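Local atomic coordinates of galactose-1-phosphate uridylyltransferase (PDB entry 4QVU), a protein that is of unknown function but has a HIT-like fold, binds a zinc ion and may act as a UDP-glucose:hexose-1-phosphate uridylyltransferase. Residues Ala41-Ile46 and Ile86-Lys91; Ile147-Glu152 and Ala183-Gln188; Asp72-Tyr77 and Leu107-Gly112. All blocks are in the same frame, centred on the assembly; numbering follows the deposited sequence.

Contact 1 (Ala41-Ile46 and Ile86-Lys91); sequences ATEGSI and IRFSIK
Phe88 reaches from helix 79-97 into the bend between strands 39-43 and 46-50, where Ala41, Glu43 and Ile46 gather round its ring. Its CB sets off toward the strand with CG anti to the backbone N (chi1 -174°), which directs the ring toward 41-46. At the base of the ring, Phe88 CG already lies 3.8 Å from Ile46 CG2. The two ortho carbons then part company: Phe88 CD2 lies under the same methyl, 3.4 Å from Ile46 CG2, while Phe88 CD1 meets Glu43 CB at 3.8 Å. One bond further, CE2 is still beneath Ile46 CG2, whereas CE1 comes up against Glu43 CB and the carbonyl carbon of Thr42. At the tip, Phe88 CZ lies 3.7 Å from Ala41 CB. Phe88 CZ is also 3.6 Å from Ala41 O, which lies at the ring edge near the plane.

The Ile46 methyl makes a CH-pi contact with one face. Ile46 CG2 sits 3.8 Å from the centroid of the Phe88 ring, 28° off the ring normal, and is therefore shifted toward the rim. Ile46 and Phe88 lie alongside, running opposite ways, and Ile46 continues onto His81 and Leu85 of the same helix. Leu64, Trp48 and an edge-to-face His92 also pack against Phe88. Beyond the aliphatic part of Glu43, Glu43 OE2 stays 5.3 Å from Lys91 NZ, too far for contact.

Glu43 and Ile46 pair their backbones both ways across a type II' turn, with Gly44 supplying the positive phi that this turn needs. The arrangement is a tight two-residue beta-hairpin at the margin of an antiparallel sheet, with an aromatic side chain from the overlying helix set among its residues, within the HIT-like fold.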
ATOM      1  N   ALA A  41      12.750  12.306 -37.647  1.00 84.03           N
ATOM      2  CA  ALA A  41      14.051  11.653 -37.783  1.00 84.13           C
ATOM      3  C   ALA A  41      13.861  10.204 -38.192  1.00 88.98           C
ATOM      4  O   ALA A  41      12.823   9.628 -37.878  1.00 88.05           O
ATOM      5  CB  ALA A  41      14.835  11.734 -36.478  1.00 83.27           C
ATOM      6  N   THR A  42      14.833   9.621 -38.918  1.00 86.58           N
ATOM      7  CA  THR A  42      14.819   8.206 -39.327  1.00 86.50           C
ATOM      8  C   THR A  42      16.224   7.622 -39.272  1.00 91.70           C
ATOM      9  O   THR A  42      17.201   8.357 -39.441  1.00 93.38           O
ATOM     10  CB  THR A  42      14.227   7.949 -40.754  1.00 93.04           C
ATOM     11  OG1 THR A  42      15.077   8.453 -41.775  1.00 94.09           O
ATOM     12  CG2 THR A  42      12.816   8.437 -40.938  1.00 91.63           C
ATOM     13  N   GLU A  43      16.328   6.300 -39.094  1.00 86.97           N
ATOM     14  CA  GLU A  43      17.603   5.591 -39.149  1.00 87.84           C
ATOM     15  C   GLU A  43      17.309   4.177 -39.625  1.00 92.33           C
ATOM     16  O   GLU A  43      16.917   3.318 -38.830  1.00 90.32           O
ATOM     17  CB  GLU A  43      18.348   5.637 -37.811  1.00 87.96           C
ATOM     18  CG  GLU A  43      19.816   5.285 -37.947  1.00 99.42           C
ATOM     19  CD  GLU A  43      20.641   5.735 -36.762  1.00125.94           C
ATOM     20  OE1 GLU A  43      20.517   5.126 -35.673  1.00125.76           O
ATOM     21  OE2 GLU A  43      21.388   6.727 -36.919  1.00123.91           O
ATOM     22  N   GLY A  44      17.415   3.985 -40.942  1.00 90.93           N
ATOM     23  CA  GLY A  44      17.090   2.725 -41.595  1.00 92.17           C
ATOM     24  C   GLY A  44      15.589   2.513 -41.577  1.00 96.36           C
ATOM     25  O   GLY A  44      14.851   3.286 -42.193  1.00 96.79           O
ATOM     26  N   SER A  45      15.125   1.506 -40.814  1.00 91.66           N
ATOM     27  CA  SER A  45      13.705   1.190 -40.676  1.00 90.57           C
ATOM     28  C   SER A  45      13.098   1.904 -39.440  1.00 91.74           C
ATOM     29  O   SER A  45      11.866   1.916 -39.294  1.00 90.07           O
ATOM     30  CB  SER A  45      13.497  -0.321 -40.591  1.00 94.92           C
ATOM     31  OG  SER A  45      14.250  -0.917 -39.549  1.00104.40           O
ATOM     32  N   ILE A  46      13.958   2.511 -38.564  1.00 86.71           N
ATOM     33  CA  ILE A  46      13.520   3.289 -37.387  1.00 83.69           C
ATOM     34  C   ILE A  46      13.007   4.641 -37.889  1.00 88.43           C
ATOM     35  O   ILE A  46      13.783   5.372 -38.505  1.00 89.19           O
ATOM     36  CB  ILE A  46      14.611   3.480 -36.289  1.00 85.41           C
ATOM     37  CG1 ILE A  46      15.593   2.289 -36.064  1.00 86.35           C
ATOM     38  CG2 ILE A  46      14.037   4.049 -35.021  1.00 84.19           C
ATOM     39  CD1 ILE A  46      15.118   1.063 -35.448  1.00 91.87           C
ATOM     40  N   ILE A  86      17.373   1.448 -29.268  1.00 77.63           N
ATOM     41  CA  ILE A  86      17.449   2.070 -27.948  1.00 75.98           C
ATOM     42  C   ILE A  86      18.314   3.345 -28.047  1.00 80.03           C
ATOM     43  O   ILE A  86      17.920   4.362 -27.484  1.00 79.07           O
ATOM     44  CB  ILE A  86      17.947   1.063 -26.867  1.00 78.95           C
ATOM     45  CG1 ILE A  86      16.881  -0.052 -26.622  1.00 78.17           C
ATOM     46  CG2 ILE A  86      18.363   1.734 -25.535  1.00 78.45           C
ATOM     47  CD1 ILE A  86      15.442   0.394 -26.142  1.00 79.83           C
ATOM     48  N   ARG A  87      19.411   3.330 -28.825  1.00 77.76           N
ATOM     49  CA  ARG A  87      20.248   4.519 -29.004  1.00 77.76           C
ATOM     50  C   ARG A  87      19.459   5.661 -29.669  1.00 80.15           C
ATOM     51  O   ARG A  87      19.503   6.779 -29.166  1.00 79.68           O
ATOM     52  CB  ARG A  87      21.511   4.202 -29.802  1.00 79.68           C
ATOM     53  CG  ARG A  87      22.610   3.665 -28.911  1.00 91.04           C
ATOM     54  CD  ARG A  87      23.856   3.284 -29.670  1.00106.46           C
ATOM     55  NE  ARG A  87      24.952   3.001 -28.747  1.00120.46           N
ATOM     56  CZ  ARG A  87      26.174   2.641 -29.116  1.00142.90           C
ATOM     57  NH1 ARG A  87      26.473   2.496 -30.402  1.00134.12           N
ATOM     58  NH2 ARG A  87      27.108   2.411 -28.202  1.00134.07           N
ATOM     59  N   PHE A  88      18.697   5.377 -30.736  1.00 76.86           N
ATOM     60  CA  PHE A  88      17.869   6.367 -31.433  1.00 77.39           C
ATOM     61  C   PHE A  88      16.801   6.959 -30.484  1.00 80.98           C
ATOM     62  O   PHE A  88      16.706   8.181 -30.369  1.00 81.13           O
ATOM     63  CB  PHE A  88      17.197   5.714 -32.657  1.00 79.98           C
ATOM     64  CG  PHE A  88      16.408   6.624 -33.571  1.00 82.09           C
ATOM     65  CD1 PHE A  88      17.018   7.241 -34.660  1.00 86.79           C
ATOM     66  CD2 PHE A  88      15.044   6.818 -33.379  1.00 82.65           C
ATOM     67  CE1 PHE A  88      16.279   8.052 -35.528  1.00 88.09           C
ATOM     68  CE2 PHE A  88      14.305   7.625 -34.250  1.00 86.04           C
ATOM     69  CZ  PHE A  88      14.928   8.239 -35.316  1.00 86.06           C
ATOM     70  N   SER A  89      16.033   6.084 -29.792  1.00 76.86           N
ATOM     71  CA  SER A  89      14.944   6.432 -28.869  1.00 75.82           C
ATOM     72  C   SER A  89      15.407   7.332 -27.725  1.00 79.23           C
ATOM     73  O   SER A  89      14.815   8.391 -27.545  1.00 79.54           O
ATOM     74  CB  SER A  89      14.313   5.173 -28.285  1.00 79.50           C
ATOM     75  OG  SER A  89      13.732   4.390 -29.315  1.00 93.30           O
ATOM     76  N   ILE A  90      16.441   6.906 -26.957  1.00 74.51           N
ATOM     77  CA  ILE A  90      17.016   7.642 -25.827  1.00 73.76           C
ATOM     78  C   ILE A  90      17.548   9.010 -26.301  1.00 79.98           C
ATOM     79  O   ILE A  90      17.261  10.010 -25.644  1.00 80.64           O
ATOM     80  CB  ILE A  90      18.140   6.805 -25.133  1.00 76.89           C
ATOM     81  CG1 ILE A  90      17.619   5.480 -24.509  1.00 75.11           C
ATOM     82  CG2 ILE A  90      18.980   7.630 -24.122  1.00 77.63           C
ATOM     83  CD1 ILE A  90      16.866   5.581 -23.306  1.00 79.81           C
ATOM     84  N   LYS A  91      18.316   9.050 -27.428  1.00 77.42           N
ATOM     85  CA  LYS A  91      18.905  10.277 -27.996  1.00 78.04           C
ATOM     86  C   LYS A  91      17.827  11.328 -28.293  1.00 79.73           C
ATOM     87  O   LYS A  91      17.977  12.472 -27.874  1.00 79.97           O
ATOM     88  CB  LYS A  91      19.710   9.975 -29.287  1.00 82.32           C
ATOM     89  CG  LYS A  91      20.396  11.206 -29.911  1.00 93.63           C
ATOM     90  CD  LYS A  91      21.277  10.930 -31.148  1.00103.76           C
ATOM     91  CE  LYS A  91      20.573  10.901 -32.490  1.00111.05           C
ATOM     92  NZ  LYS A  91      19.839   9.632 -32.735  1.00117.63           N
TER

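Contact 2 (Ile147-Glu152 and Ala183-Gln188); sequences IVQKNE and ANYIQQ
Gln149 and Tyr185 meet at about a right angle, the glutamine passing across the end of the tyrosine. The touching atom is Gln149 CB, which lies at the ring edge near its plane, 3.7 Å from Tyr185 OH and 3.8 Å from Tyr185 CE2. Beyond CG the glutamine bends sharply (chi2 -82°), and its amide ends up turned only 29° from the ring plane, with Gln149 OE1 3.9 Å from Tyr185 OH. The same fold-back lets NE2 give a weak hydrogen bond to Val148 O. Asn151 approaches the phenol from further along the chain, Asn151 ND2 lying 4.4 Å from Tyr185 OH, a loose contact. Its OD1 accepts a hydrogen bond from the backbone N of Ile154, the residue after the zinc ligand His153. The side chain of Asn151 lies about 6 Å from the zinc ion, whose protein ligands are His153, Cys178 and Glu181.

Val148 and Gln149 form a classic beta bulge opposite Leu156, where strand 145-150, at one margin of the sheet within this chain, turns a corner. Helix 179-195 lies over this part of the sheet: Tyr185 also rests on Ile154 and Leu156 of strand 154-159 and on Ile171 of strand 169-173, while Ala183 and Ile186 meet helix 79-97.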
ATOM      1  N   ILE A 147      17.662  -7.335  -6.219  1.00 70.65           N
ATOM      2  CA  ILE A 147      18.655  -7.409  -7.290  1.00 71.31           C
ATOM      3  C   ILE A 147      18.637  -8.805  -7.972  1.00 75.94           C
ATOM      4  O   ILE A 147      18.742  -9.837  -7.302  1.00 76.55           O
ATOM      5  CB  ILE A 147      20.049  -7.078  -6.689  1.00 76.28           C
ATOM      6  CG1 ILE A 147      20.093  -5.596  -6.234  1.00 75.65           C
ATOM      7  CG2 ILE A 147      21.190  -7.402  -7.676  1.00 78.97           C
ATOM      8  CD1 ILE A 147      21.174  -5.252  -5.251  1.00 83.16           C
ATOM      9  N   VAL A 148      18.504  -8.801  -9.315  1.00 71.97           N
ATOM     10  CA  VAL A 148      18.522  -9.986 -10.189  1.00 72.60           C
ATOM     11  C   VAL A 148      19.945 -10.113 -10.759  1.00 79.25           C
ATOM     12  O   VAL A 148      20.552 -11.183 -10.712  1.00 80.59           O
ATOM     13  CB  VAL A 148      17.434  -9.900 -11.302  1.00 74.19           C
ATOM     14  CG1 VAL A 148      17.418 -11.159 -12.163  1.00 75.27           C
ATOM     15  CG2 VAL A 148      16.053  -9.646 -10.709  1.00 71.36           C
ATOM     16  N   GLN A 149      20.467  -8.982 -11.272  1.00 75.90           N
ATOM     17  CA  GLN A 149      21.801  -8.773 -11.843  1.00 77.26           C
ATOM     18  C   GLN A 149      22.299  -7.397 -11.443  1.00 80.75           C
ATOM     19  O   GLN A 149      21.500  -6.459 -11.429  1.00 78.83           O
ATOM     20  CB  GLN A 149      21.774  -8.909 -13.378  1.00 78.53           C
ATOM     21  CG  GLN A 149      21.508 -10.313 -13.900  1.00 92.44           C
ATOM     22  CD  GLN A 149      22.745 -11.168 -13.912  1.00111.97           C
ATOM     23  OE1 GLN A 149      23.621 -11.022 -14.776  1.00108.20           O
ATOM     24  NE2 GLN A 149      22.809 -12.128 -12.999  1.00103.14           N
ATOM     25  N   LYS A 150      23.604  -7.259 -11.126  1.00 78.50           N
ATOM     26  CA  LYS A 150      24.201  -5.974 -10.759  1.00 77.73           C
ATOM     27  C   LYS A 150      25.715  -6.004 -10.920  1.00 84.17           C
ATOM     28  O   LYS A 150      26.355  -6.990 -10.568  1.00 86.33           O
ATOM     29  CB  LYS A 150      23.841  -5.577  -9.313  1.00 78.47           C
ATOM     30  CG  LYS A 150      24.269  -4.163  -8.937  1.00 83.02           C
ATOM     31  CD  LYS A 150      23.708  -3.700  -7.608  1.00 87.36           C
ATOM     32  CE  LYS A 150      24.232  -2.334  -7.210  1.00 99.52           C
ATOM     33  NZ  LYS A 150      23.863  -1.255  -8.173  1.00104.42           N
ATOM     34  N   ASN A 151      26.270  -4.904 -11.456  1.00 80.26           N
ATOM     35  CA  ASN A 151      27.697  -4.629 -11.610  1.00 82.96           C
ATOM     36  C   ASN A 151      27.894  -3.103 -11.546  1.00 88.23           C
ATOM     37  O   ASN A 151      26.933  -2.378 -11.267  1.00 85.28           O
ATOM     38  CB  ASN A 151      28.288  -5.253 -12.892  1.00 82.86           C
ATOM     39  CG  ASN A 151      27.657  -4.859 -14.207  1.00104.72           C
ATOM     40  OD1 ASN A 151      27.338  -3.699 -14.470  1.00102.04           O
ATOM     41  ND2 ASN A 151      27.561  -5.810 -15.112  1.00 95.95           N
ATOM     42  N   GLU A 152      29.123  -2.621 -11.785  1.00 89.23           N
ATOM     43  CA  GLU A 152      29.460  -1.189 -11.780  1.00 89.97           C
ATOM     44  C   GLU A 152      28.706  -0.401 -12.878  1.00 92.78           C
ATOM     45  O   GLU A 152      28.404   0.774 -12.668  1.00 91.67           O
ATOM     46  CB  GLU A 152      30.977  -0.982 -11.966  1.00 94.83           C
ATOM     47  CG  GLU A 152      31.817  -1.264 -10.734  1.00106.19           C
ATOM     48  CD  GLU A 152      33.291  -0.923 -10.868  1.00143.38           C
ATOM     49  OE1 GLU A 152      33.773  -0.767 -12.015  1.00146.66           O
ATOM     50  OE2 GLU A 152      33.975  -0.838  -9.822  1.00143.27           O
ATOM     51  N   ALA A 183      19.964  -1.880 -23.461  1.00 77.79           N
ATOM     52  CA  ALA A 183      19.278  -2.467 -24.617  1.00 77.64           C
ATOM     53  C   ALA A 183      19.242  -4.001 -24.538  1.00 81.96           C
ATOM     54  O   ALA A 183      18.208  -4.602 -24.839  1.00 81.44           O
ATOM     55  CB  ALA A 183      19.974  -2.029 -25.901  1.00 80.09           C
ATOM     56  N   ASN A 184      20.356  -4.627 -24.100  1.00 79.55           N
ATOM     57  CA  ASN A 184      20.449  -6.079 -23.949  1.00 80.70           C
ATOM     58  C   ASN A 184      19.582  -6.564 -22.781  1.00 82.10           C
ATOM     59  O   ASN A 184      18.896  -7.574 -22.927  1.00 81.63           O
ATOM     60  CB  ASN A 184      21.899  -6.533 -23.751  1.00 85.49           C
ATOM     61  CG  ASN A 184      22.050  -8.041 -23.695  1.00112.20           C
ATOM     62  OD1 ASN A 184      21.669  -8.772 -24.624  1.00106.06           O
ATOM     63  ND2 ASN A 184      22.608  -8.541 -22.597  1.00103.91           N
ATOM     64  N   TYR A 185      19.610  -5.842 -21.637  1.00 76.90           N
ATOM     65  CA  TYR A 185      18.836  -6.159 -20.433  1.00 74.60           C
ATOM     66  C   TYR A 185      17.339  -5.997 -20.697  1.00 75.75           C
ATOM     67  O   TYR A 185      16.559  -6.819 -20.214  1.00 74.52           O
ATOM     68  CB  TYR A 185      19.280  -5.287 -19.249  1.00 74.94           C
ATOM     69  CG  TYR A 185      20.434  -5.872 -18.460  1.00 78.69           C
ATOM     70  CD1 TYR A 185      21.673  -6.095 -19.054  1.00 82.60           C
ATOM     71  CD2 TYR A 185      20.304  -6.150 -17.102  1.00 79.20           C
ATOM     72  CE1 TYR A 185      22.737  -6.629 -18.333  1.00 84.81           C
ATOM     73  CE2 TYR A 185      21.366  -6.677 -16.365  1.00 81.97           C
ATOM     74  CZ  TYR A 185      22.578  -6.923 -16.989  1.00 91.94           C
ATOM     75  OH  TYR A 185      23.636  -7.434 -16.276  1.00 96.76           O
ATOM     76  N   ILE A 186      16.937  -4.972 -21.486  1.00 71.00           N
ATOM     77  CA  ILE A 186      15.525  -4.778 -21.846  1.00 68.32           C
ATOM     78  C   ILE A 186      15.078  -5.987 -22.670  1.00 72.51           C
ATOM     79  O   ILE A 186      14.105  -6.637 -22.303  1.00 71.71           O
ATOM     80  CB  ILE A 186      15.264  -3.439 -22.591  1.00 70.36           C
ATOM     81  CG1 ILE A 186      15.550  -2.222 -21.689  1.00 68.82           C
ATOM     82  CG2 ILE A 186      13.822  -3.393 -23.129  1.00 70.55           C
ATOM     83  CD1 ILE A 186      15.618  -0.895 -22.437  1.00 69.61           C
ATOM     84  N   GLN A 187      15.839  -6.333 -23.729  1.00 70.64           N
ATOM     85  CA  GLN A 187      15.521  -7.444 -24.621  1.00 70.79           C
ATOM     86  C   GLN A 187      15.367  -8.758 -23.851  1.00 74.28           C
ATOM     87  O   GLN A 187      14.375  -9.442 -24.075  1.00 74.73           O
ATOM     88  CB  GLN A 187      16.567  -7.599 -25.720  1.00 73.85           C
ATOM     89  CG  GLN A 187      16.110  -8.570 -26.803  1.00 81.71           C
ATOM     90  CD  GLN A 187      17.070  -8.694 -27.947  1.00 91.31           C
ATOM     91  OE1 GLN A 187      18.282  -8.868 -27.768  1.00 86.27           O
ATOM     92  NE2 GLN A 187      16.525  -8.695 -29.150  1.00 79.93           N
ATOM     93  N   GLN A 188      16.292  -9.089 -22.930  1.00 70.81           N
ATOM     94  CA  GLN A 188      16.218 -10.339 -22.158  1.00 71.32           C
ATOM     95  C   GLN A 188      15.029 -10.334 -21.202  1.00 74.11           C
ATOM     96  O   GLN A 188      14.317 -11.338 -21.141  1.00 75.17           O
ATOM     97  CB  GLN A 188      17.516 -10.615 -21.375  1.00 73.65           C
ATOM     98  CG  GLN A 188      18.738 -10.907 -22.259  1.00 83.96           C
ATOM     99  CD  GLN A 188      18.476 -11.993 -23.284  1.00100.74           C
ATOM    100  OE1 GLN A 188      18.211 -11.713 -24.461  1.00 92.95           O
ATOM    101  NE2 GLN A 188      18.489 -13.250 -22.849  1.00 95.52           N
TER

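Contact 3 (Asp72-Tyr77 and Leu107-Gly112); sequences DHIATY and LYKNHG
Lys109 and Ile74 meet end to end where the loop before helix 79-97 meets strand 104-111, one of the inner strands of the antiparallel sheet in this HIT-like fold. Lys109 buries the most surface here. Its CG stands anti to the backbone N and the chain stays extended to the ammonium, so that it reaches well clear of the strand. Lys109 NZ comes to 3.4 Å from both CG1 and CD1 of Ile74, and Lys109 CD is 3.9 Å from Ile74 CD1. The ammonium thus ends against hydrocarbon on this side; NZ also hydrogen-bonds Tyr204 OH on the neighbouring strand 203-211, and Glu66 forms a long, weak ion pair with it. Ile74 also packs on Tyr204, on Leu206 and on Met82 of the helix, so its side chain sits between helix and sheet.

His73 and His111 form the second half of the contact. His73 holds its ring between its own backbone N and carbonyl carbon (chi1 63°), and His111 extends toward it from the end of the strand. The planes are inclined by 29° and laterally displaced, with the centroids of the His73 and His111 rings 5.3 Å apart, so there is little face-to-face overlap. The nearest atoms are His73 CD2 and His111 NE2, at 3.9 Å. His111 is stacked on Tyr204, so the same tyrosine serves both pairs.

The loop itself is tied up at His73 O, which accepts hydrogen bonds from the amides of Thr76 and Tyr77, and this carbonyl oxygen lies over the centre of the Tyr77 ring, 3.1 Å above its plane.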
ATOM      1  N   ASP A  72       8.257  -8.532 -36.689  1.00107.58           N
ATOM      2  CA  ASP A  72       9.311  -8.308 -35.691  1.00104.00           C
ATOM      3  C   ASP A  72       8.892  -7.386 -34.539  1.00100.91           C
ATOM      4  O   ASP A  72       8.041  -6.505 -34.703  1.00 99.49           O
ATOM      5  CB  ASP A  72      10.559  -7.711 -36.354  1.00106.60           C
ATOM      6  CG  ASP A  72      11.442  -8.704 -37.082  1.00123.12           C
ATOM      7  OD1 ASP A  72      10.904  -9.685 -37.639  1.00126.35           O
ATOM      8  OD2 ASP A  72      12.671  -8.482 -37.123  1.00131.34           O
ATOM      9  N   HIS A  73       9.531  -7.615 -33.368  1.00 93.02           N
ATOM     10  CA  HIS A  73       9.397  -6.883 -32.105  1.00 88.68           C
ATOM     11  C   HIS A  73      10.708  -7.076 -31.269  1.00 89.37           C
ATOM     12  O   HIS A  73      11.633  -7.731 -31.766  1.00 91.10           O
ATOM     13  CB  HIS A  73       8.130  -7.309 -31.335  1.00 88.41           C
ATOM     14  CG  HIS A  73       8.099  -8.738 -30.889  1.00 92.54           C
ATOM     15  ND1 HIS A  73       7.822  -9.761 -31.771  1.00 96.76           N
ATOM     16  CD2 HIS A  73       8.226  -9.255 -29.645  1.00 92.94           C
ATOM     17  CE1 HIS A  73       7.831 -10.868 -31.050  1.00 96.44           C
ATOM     18  NE2 HIS A  73       8.062 -10.612 -29.765  1.00 94.53           N
ATOM     19  N   ILE A  74      10.805  -6.473 -30.044  1.00 80.51           N
ATOM     20  CA  ILE A  74      12.002  -6.479 -29.174  1.00 78.48           C
ATOM     21  C   ILE A  74      12.588  -7.910 -29.000  1.00 84.88           C
ATOM     22  O   ILE A  74      13.798  -8.068 -29.172  1.00 86.21           O
ATOM     23  CB  ILE A  74      11.723  -5.826 -27.791  1.00 78.24           C
ATOM     24  CG1 ILE A  74      11.547  -4.299 -27.954  1.00 77.06           C
ATOM     25  CG2 ILE A  74      12.829  -6.134 -26.771  1.00 77.51           C
ATOM     26  CD1 ILE A  74      11.227  -3.508 -26.699  1.00 75.58           C
ATOM     27  N   ALA A  75      11.758  -8.927 -28.690  1.00 81.93           N
ATOM     28  CA  ALA A  75      12.205 -10.312 -28.479  1.00 83.37           C
ATOM     29  C   ALA A  75      12.876 -10.948 -29.732  1.00 90.77           C
ATOM     30  O   ALA A  75      13.748 -11.806 -29.572  1.00 91.95           O
ATOM     31  CB  ALA A  75      11.032 -11.174 -28.058  1.00 83.94           C
ATOM     32  N   THR A  76      12.488 -10.515 -30.954  1.00 88.44           N
ATOM     33  CA  THR A  76      12.976 -11.043 -32.237  1.00 90.76           C
ATOM     34  C   THR A  76      14.232 -10.286 -32.753  1.00 94.86           C
ATOM     35  O   THR A  76      15.127 -10.955 -33.280  1.00 97.83           O
ATOM     36  CB  THR A  76      11.833 -10.962 -33.273  1.00 98.78           C
ATOM     37  OG1 THR A  76      10.792 -11.834 -32.850  1.00 98.28           O
ATOM     38  CG2 THR A  76      12.249 -11.370 -34.677  1.00102.49           C
ATOM     39  N   TYR A  77      14.298  -8.929 -32.620  1.00 87.98           N
ATOM     40  CA  TYR A  77      15.381  -8.060 -33.140  1.00 87.67           C
ATOM     41  C   TYR A  77      16.807  -8.574 -32.891  1.00 93.68           C
ATOM     42  O   TYR A  77      17.090  -9.135 -31.828  1.00 92.99           O
ATOM     43  CB  TYR A  77      15.330  -6.638 -32.542  1.00 85.21           C
ATOM     44  CG  TYR A  77      14.051  -5.861 -32.762  1.00 84.08           C
ATOM     45  CD1 TYR A  77      13.325  -5.994 -33.944  1.00 86.98           C
ATOM     46  CD2 TYR A  77      13.629  -4.903 -31.846  1.00 81.94           C
ATOM     47  CE1 TYR A  77      12.151  -5.276 -34.154  1.00 85.88           C
ATOM     48  CE2 TYR A  77      12.458  -4.176 -32.046  1.00 81.22           C
ATOM     49  CZ  TYR A  77      11.724  -4.364 -33.204  1.00 88.11           C
ATOM     50  OH  TYR A  77      10.564  -3.664 -33.409  1.00 87.40           O
ATOM     51  N   LEU A 107       9.195   8.992 -22.654  1.00 60.43           N
ATOM     52  CA  LEU A 107       9.581   7.928 -23.577  1.00 59.53           C
ATOM     53  C   LEU A 107       9.046   6.614 -22.996  1.00 63.98           C
ATOM     54  O   LEU A 107       9.399   6.239 -21.864  1.00 62.59           O
ATOM     55  CB  LEU A 107      11.110   7.886 -23.829  1.00 59.61           C
ATOM     56  CG  LEU A 107      11.677   6.646 -24.573  1.00 63.76           C
ATOM     57  CD1 LEU A 107      11.160   6.528 -25.995  1.00 64.71           C
ATOM     58  CD2 LEU A 107      13.168   6.655 -24.588  1.00 64.96           C
ATOM     59  N   TYR A 108       8.151   5.946 -23.745  1.00 60.92           N
ATOM     60  CA  TYR A 108       7.541   4.704 -23.285  1.00 60.19           C
ATOM     61  C   TYR A 108       7.054   3.862 -24.475  1.00 66.12           C
ATOM     62  O   TYR A 108       6.954   4.355 -25.603  1.00 66.63           O
ATOM     63  CB  TYR A 108       6.375   4.993 -22.294  1.00 60.41           C
ATOM     64  CG  TYR A 108       5.053   5.391 -22.914  1.00 61.65           C
ATOM     65  CD1 TYR A 108       4.850   6.677 -23.404  1.00 64.44           C
ATOM     66  CD2 TYR A 108       3.979   4.507 -22.937  1.00 62.66           C
ATOM     67  CE1 TYR A 108       3.628   7.055 -23.961  1.00 66.68           C
ATOM     68  CE2 TYR A 108       2.747   4.877 -23.484  1.00 64.22           C
ATOM     69  CZ  TYR A 108       2.576   6.153 -23.990  1.00 73.49           C
ATOM     70  OH  TYR A 108       1.367   6.519 -24.520  1.00 78.32           O
ATOM     71  N   LYS A 109       6.764   2.582 -24.200  1.00 63.11           N
ATOM     72  CA  LYS A 109       6.281   1.598 -25.166  1.00 63.44           C
ATOM     73  C   LYS A 109       5.088   0.835 -24.603  1.00 70.09           C
ATOM     74  O   LYS A 109       5.009   0.605 -23.395  1.00 68.95           O
ATOM     75  CB  LYS A 109       7.402   0.610 -25.547  1.00 64.01           C
ATOM     76  CG  LYS A 109       6.987  -0.359 -26.635  1.00 67.56           C
ATOM     77  CD  LYS A 109       7.976  -1.455 -26.952  1.00 72.53           C
ATOM     78  CE  LYS A 109       7.370  -2.314 -28.034  1.00 79.65           C
ATOM     79  NZ  LYS A 109       8.275  -3.404 -28.460  1.00 97.54           N
ATOM     80  N   ASN A 110       4.179   0.431 -25.496  1.00 69.56           N
ATOM     81  CA  ASN A 110       3.027  -0.429 -25.224  1.00 69.75           C
ATOM     82  C   ASN A 110       3.116  -1.625 -26.157  1.00 76.22           C
ATOM     83  O   ASN A 110       3.358  -1.432 -27.350  1.00 77.22           O
ATOM     84  CB  ASN A 110       1.698   0.322 -25.400  1.00 69.48           C
ATOM     85  CG  ASN A 110       1.557   1.614 -24.641  1.00 91.27           C
ATOM     86  OD1 ASN A 110       2.072   1.777 -23.535  1.00 89.51           O
ATOM     87  ND2 ASN A 110       0.816   2.553 -25.212  1.00 81.00           N
ATOM     88  N   HIS A 111       2.983  -2.850 -25.628  1.00 73.34           N
ATOM     89  CA  HIS A 111       3.007  -4.069 -26.435  1.00 74.93           C
ATOM     90  C   HIS A 111       1.940  -5.025 -25.953  1.00 80.90           C
ATOM     91  O   HIS A 111       1.866  -5.307 -24.759  1.00 79.67           O
ATOM     92  CB  HIS A 111       4.388  -4.736 -26.396  1.00 75.85           C
ATOM     93  CG  HIS A 111       4.493  -5.969 -27.243  1.00 81.46           C
ATOM     94  ND1 HIS A 111       4.129  -7.216 -26.756  1.00 83.86           N
ATOM     95  CD2 HIS A 111       4.937  -6.112 -28.514  1.00 85.02           C
ATOM     96  CE1 HIS A 111       4.342  -8.067 -27.747  1.00 85.26           C
ATOM     97  NE2 HIS A 111       4.826  -7.450 -28.825  1.00 86.41           N
ATOM     98  N   GLY A 112       1.140  -5.523 -26.884  1.00 80.84           N
ATOM     99  CA  GLY A 112       0.083  -6.482 -26.594  1.00 82.43           C
ATOM    100  C   GLY A 112      -1.284  -5.860 -26.372  1.00 88.98           C
ATOM    101  O   GLY A 112      -1.394  -4.637 -26.209  1.00 88.55           O
TER

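Overall arrangement
All three contacts belong to one antiparallel sheet and the helices against it. Along the chain, contacts 1 and 3 interlock, since 72-77 falls between the segments of contact 1 and 107-112 follows them; contact 2 comes later, in the DUF4931 C-terminal domain. Centres of contacts 1 and 3 are 14 Å apart, those of 2 and 3 are 17 Å and those of 1 and 2 are 21 Å. Helix 79-97 of contact 1 packs on helix 179-195 of contact 2 through Ile86 with Ala183 and Ile186. Gln187 probably hydrogen-bonds the carbonyls of Ile74 and Tyr77, joining contact 2 to contact 3 and the N- and C-terminal domains to each other.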